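1,4-dihydroxy-2-naphthoyl-CoA hydrolase (Synechocystis sp., PDB 4K00) catalyses the hydrolysis of 1,4-dihydroxy-2-naphthoyl-CoA to 1,4-dihydroxy-2-naphthoate and CoA, a step in the biosynthesis of phylloquinone (vitamin K1). Local coordinates at residues 35-40 with 112-117. Residues are numbered along the deposited sequence; the frame is centred on the assembly and turned at random.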
ATOM      1  N   GLU A  35       8.021   4.902  -8.814  1.00 18.74           N
ATOM      2  CA  GLU A  35       8.479   6.164  -8.220  1.00 17.22           C
ATOM      3  C   GLU A  35       9.664   6.769  -8.979  1.00 17.13           C
ATOM      4  O   GLU A  35       9.719   7.982  -9.189  1.00 14.99           O
ATOM      5  CB  GLU A  35       8.867   5.970  -6.759  1.00 17.47           C
ATOM      6  CG  GLU A  35       7.701   5.596  -5.855  1.00 17.70           C
ATOM      7  CD  GLU A  35       8.143   5.221  -4.451  1.00 19.84           C
ATOM      8  OE1 GLU A  35       9.300   5.526  -4.060  1.00 18.02           O
ATOM      9  OE2 GLU A  35       7.330   4.607  -3.727  1.00 15.02           O
ATOM     10  N   ALA A  36      10.609   5.926  -9.381  1.00 16.16           N
ATOM     11  CA  ALA A  36      11.761   6.393 -10.161  1.00 17.79           C
ATOM     12  C   ALA A  36      11.290   7.001 -11.462  1.00 16.70           C
ATOM     13  O   ALA A  36      11.744   8.072 -11.871  1.00 19.48           O
ATOM     14  CB  ALA A  36      12.711   5.233 -10.445  1.00 18.46           C
ATOM     15  N   TYR A  37      10.358   6.304 -12.102  1.00 20.17           N
ATOM     16  CA  TYR A  37       9.703   6.788 -13.306  1.00 17.75           C
ATOM     17  C   TYR A  37       9.057   8.153 -13.033  1.00 16.47           C
ATOM     18  O   TYR A  37       9.272   9.106 -13.776  1.00 16.23           O
ATOM     19  CB  TYR A  37       8.708   5.738 -13.799  1.00 15.39           C
ATOM     20  CG  TYR A  37       7.631   6.214 -14.756  1.00 18.16           C
ATOM     21  CD1 TYR A  37       7.949   6.788 -15.977  1.00 17.65           C
ATOM     22  CD2 TYR A  37       6.283   6.070 -14.433  1.00 18.90           C
ATOM     23  CE1 TYR A  37       6.953   7.219 -16.842  1.00 19.47           C
ATOM     24  CE2 TYR A  37       5.285   6.483 -15.294  1.00 21.53           C
ATOM     25  CZ  TYR A  37       5.623   7.056 -16.501  1.00 20.47           C
ATOM     26  OH  TYR A  37       4.621   7.481 -17.352  1.00 20.40           O
ATOM     27  N   GLU A  38       8.309   8.253 -11.939  1.00 17.82           N
ATOM     28  CA  GLU A  38       7.649   9.498 -11.585  1.00 16.73           C
ATOM     29  C   GLU A  38       8.626  10.612 -11.259  1.00 17.25           C
ATOM     30  O   GLU A  38       8.360  11.770 -11.569  1.00 16.87           O
ATOM     31  CB  GLU A  38       6.663   9.295 -10.430  1.00 14.85           C
ATOM     32  CG  GLU A  38       5.414   8.527 -10.848  1.00 15.70           C
ATOM     33  CD  GLU A  38       4.515   8.217  -9.672  1.00 15.61           C
ATOM     34  OE1 GLU A  38       4.639   7.104  -9.126  1.00 17.36           O
ATOM     35  OE2 GLU A  38       3.690   9.087  -9.321  1.00 16.98           O
ATOM     36  N   SER A  39       9.753  10.269 -10.631  1.00 16.52           N
ATOM     37  CA  SER A  39      10.748  11.271 -10.284  1.00 19.72           C
ATOM     38  C   SER A  39      11.441  11.760 -11.554  1.00 18.48           C
ATOM     39  O   SER A  39      11.756  12.945 -11.694  1.00 20.15           O
ATOM     40  CB  SER A  39      11.782  10.718  -9.307  1.00 20.99           C
ATOM     41  OG  SER A  39      11.171  10.273  -8.111  1.00 30.62           O
ATOM     42  N   TRP A  40      11.658  10.853 -12.491  1.00 18.73           N
ATOM     43  CA  TRP A  40      12.231  11.241 -13.761  1.00 20.56           C
ATOM     44  C   TRP A  40      11.282  12.210 -14.486  1.00 20.42           C
ATOM     45  O   TRP A  40      11.706  13.252 -14.977  1.00 20.39           O
ATOM     46  CB  TRP A  40      12.536  10.005 -14.611  1.00 21.26           C
ATOM     47  CG  TRP A  40      12.883  10.336 -16.013  1.00 22.21           C
ATOM     48  CD1 TRP A  40      14.059  10.837 -16.470  1.00 23.42           C
ATOM     49  CD2 TRP A  40      12.026  10.220 -17.145  1.00 25.10           C
ATOM     50  NE1 TRP A  40      13.999  11.015 -17.826  1.00 23.88           N
ATOM     51  CE2 TRP A  40      12.757  10.650 -18.266  1.00 23.72           C
ATOM     52  CE3 TRP A  40      10.717   9.764 -17.324  1.00 25.81           C
ATOM     53  CZ2 TRP A  40      12.219  10.660 -19.552  1.00 25.52           C
ATOM     54  CZ3 TRP A  40      10.179   9.780 -18.600  1.00 29.87           C
ATOM     55  CH2 TRP A  40      10.933  10.223 -19.699  1.00 26.26           C
ATOM     56  N   THR A 112       8.986  -1.819 -17.105  1.00 19.60           N
ATOM     57  CA  THR A 112       7.582  -1.449 -17.280  1.00 18.02           C
ATOM     58  C   THR A 112       7.377  -0.866 -18.682  1.00 18.51           C
ATOM     59  O   THR A 112       8.238  -0.164 -19.188  1.00 22.52           O
ATOM     60  CB  THR A 112       7.112  -0.440 -16.208  1.00 21.73           C
ATOM     61  OG1 THR A 112       7.910   0.750 -16.250  1.00 18.68           O
ATOM     62  CG2 THR A 112       7.194  -1.040 -14.804  1.00 21.00           C
ATOM     63  N   HIS A 113       6.256  -1.200 -19.315  1.00 18.06           N
ATOM     64  CA  HIS A 113       5.891  -0.660 -20.620  1.00 18.82           C
ATOM     65  C   HIS A 113       4.618   0.158 -20.458  1.00 19.08           C
ATOM     66  O   HIS A 113       3.693  -0.233 -19.715  1.00 20.63           O
ATOM     67  CB  HIS A 113       5.595  -1.764 -21.640  1.00 20.66           C
ATOM     68  CG  HIS A 113       6.730  -2.707 -21.896  1.00 23.77           C
ATOM     69  ND1 HIS A 113       7.952  -2.613 -21.264  1.00 28.24           N
ATOM     70  CD2 HIS A 113       6.817  -3.776 -22.722  1.00 23.31           C
ATOM     71  CE1 HIS A 113       8.742  -3.587 -21.689  1.00 24.85           C
ATOM     72  NE2 HIS A 113       8.079  -4.300 -22.577  1.00 27.74           N
ATOM     73  N   HIS A 114       4.565   1.260 -21.184  1.00 17.15           N
ATOM     74  CA  HIS A 114       3.528   2.266 -21.031  1.00 18.29           C
ATOM     75  C   HIS A 114       3.061   2.668 -22.417  1.00 20.00           C
ATOM     76  O   HIS A 114       3.874   2.829 -23.346  1.00 18.76           O
ATOM     77  CB  HIS A 114       4.085   3.513 -20.337  1.00 19.38           C
ATOM     78  CG  HIS A 114       4.866   3.227 -19.092  1.00 18.29           C
ATOM     79  ND1 HIS A 114       4.441   3.624 -17.844  1.00 21.21           N
ATOM     80  CD2 HIS A 114       6.056   2.607 -18.907  1.00 19.07           C
ATOM     81  CE1 HIS A 114       5.336   3.257 -16.942  1.00 22.22           C
ATOM     82  NE2 HIS A 114       6.319   2.626 -17.560  1.00 17.69           N
ATOM     83  N   VAL A 115       1.757   2.853 -22.572  1.00 20.85           N
ATOM     84  CA  VAL A 115       1.232   3.252 -23.850  1.00 22.45           C
ATOM     85  C   VAL A 115       0.317   4.449 -23.693  1.00 24.32           C
ATOM     86  O   VAL A 115      -0.316   4.642 -22.653  1.00 22.69           O
ATOM     87  CB  VAL A 115       0.469   2.119 -24.544  1.00 29.30           C
ATOM     88  CG1 VAL A 115       1.347   0.883 -24.683  1.00 27.90           C
ATOM     89  CG2 VAL A 115      -0.810   1.804 -23.788  1.00 34.68           C
ATOM     90  N   CYS A 116       0.269   5.261 -24.737  1.00 21.07           N
ATOM     91  CA  CYS A 116      -0.640   6.378 -24.768  1.00 21.73           C
ATOM     92  C   CYS A 116      -1.894   5.973 -25.517  1.00 22.94           C
ATOM     93  O   CYS A 116      -1.810   5.480 -26.640  1.00 22.75           O
ATOM     94  CB  CYS A 116       0.025   7.562 -25.448  1.00 20.81           C
ATOM     95  SG  CYS A 116      -1.004   9.035 -25.524  1.00 23.48           S
ATOM     96  N   ILE A 117      -3.051   6.175 -24.886  1.00 22.23           N
ATOM     97  CA  ILE A 117      -4.330   5.921 -25.541  1.00 24.93           C
ATOM     98  C   ILE A 117      -5.246   7.140 -25.473  1.00 26.15           C
ATOM     99  O   ILE A 117      -5.279   7.862 -24.471  1.00 24.94           O
ATOM    100  CB  ILE A 117      -5.061   4.707 -24.938  1.00 27.95           C
ATOM    101  CG1 ILE A 117      -5.248   4.880 -23.431  1.00 28.37           C
ATOM    102  CG2 ILE A 117      -4.288   3.430 -25.221  1.00 29.73           C
ATOM    103  CD1 ILE A 117      -6.075   3.792 -22.776  1.00 28.56           C
TER
HETATM  104  O   HOH W   1       2.407   5.675 -17.101  1.00 21.97           O
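Tyr-37, on the long hotdog helix 26-43, meets His-114 of strand 106-118 through their rings, and this one pair carries nearly all of the contact between 35-40 and 112-117. With CG anti to the backbone N (chi1 161°), the phenol extends from the helix toward the sheet while the imidazole comes from the opposite direction. CE1 of His-114 lies over one face of the tyrosine ring, displaced toward its rim, 3.6 Å from Tyr-37 CE2. The rings meet obliquely, their planes inclined at 42° and their centroids 4.5 Å apart.

Both nitrogens of His-114 have polar partners. NE2 is hydrogen-bonded at 2.8 Å to OG1 of Thr-112, two residues earlier on the same face of the strand, and that hydroxyl also bonds Tyr-96 OH. ND1 joins a water at 3.0 Å, and the same water holds Tyr-37 OH at 2.9 Å, bridging helix and sheet where no direct hydrogen bond does. Further rings hold the pair: Phe-92 stacks on His-114, and His-34 meets Tyr-37 edge-to-face.

A long aromatic residue suits the helix position, since the nearest CA atoms of the two segments, those of Tyr-37 and Thr-112, are 9.4 Å apart; a phenylalanine here would probably leave the bridging water without its phenolic partner, and so break the polar link from helix to strand. The anchored nitrogens are likely to fix the imidazole's rotation, and the contact thereby combines ring contact with a water-mediated polar link between two buried side chains in the hotdog core.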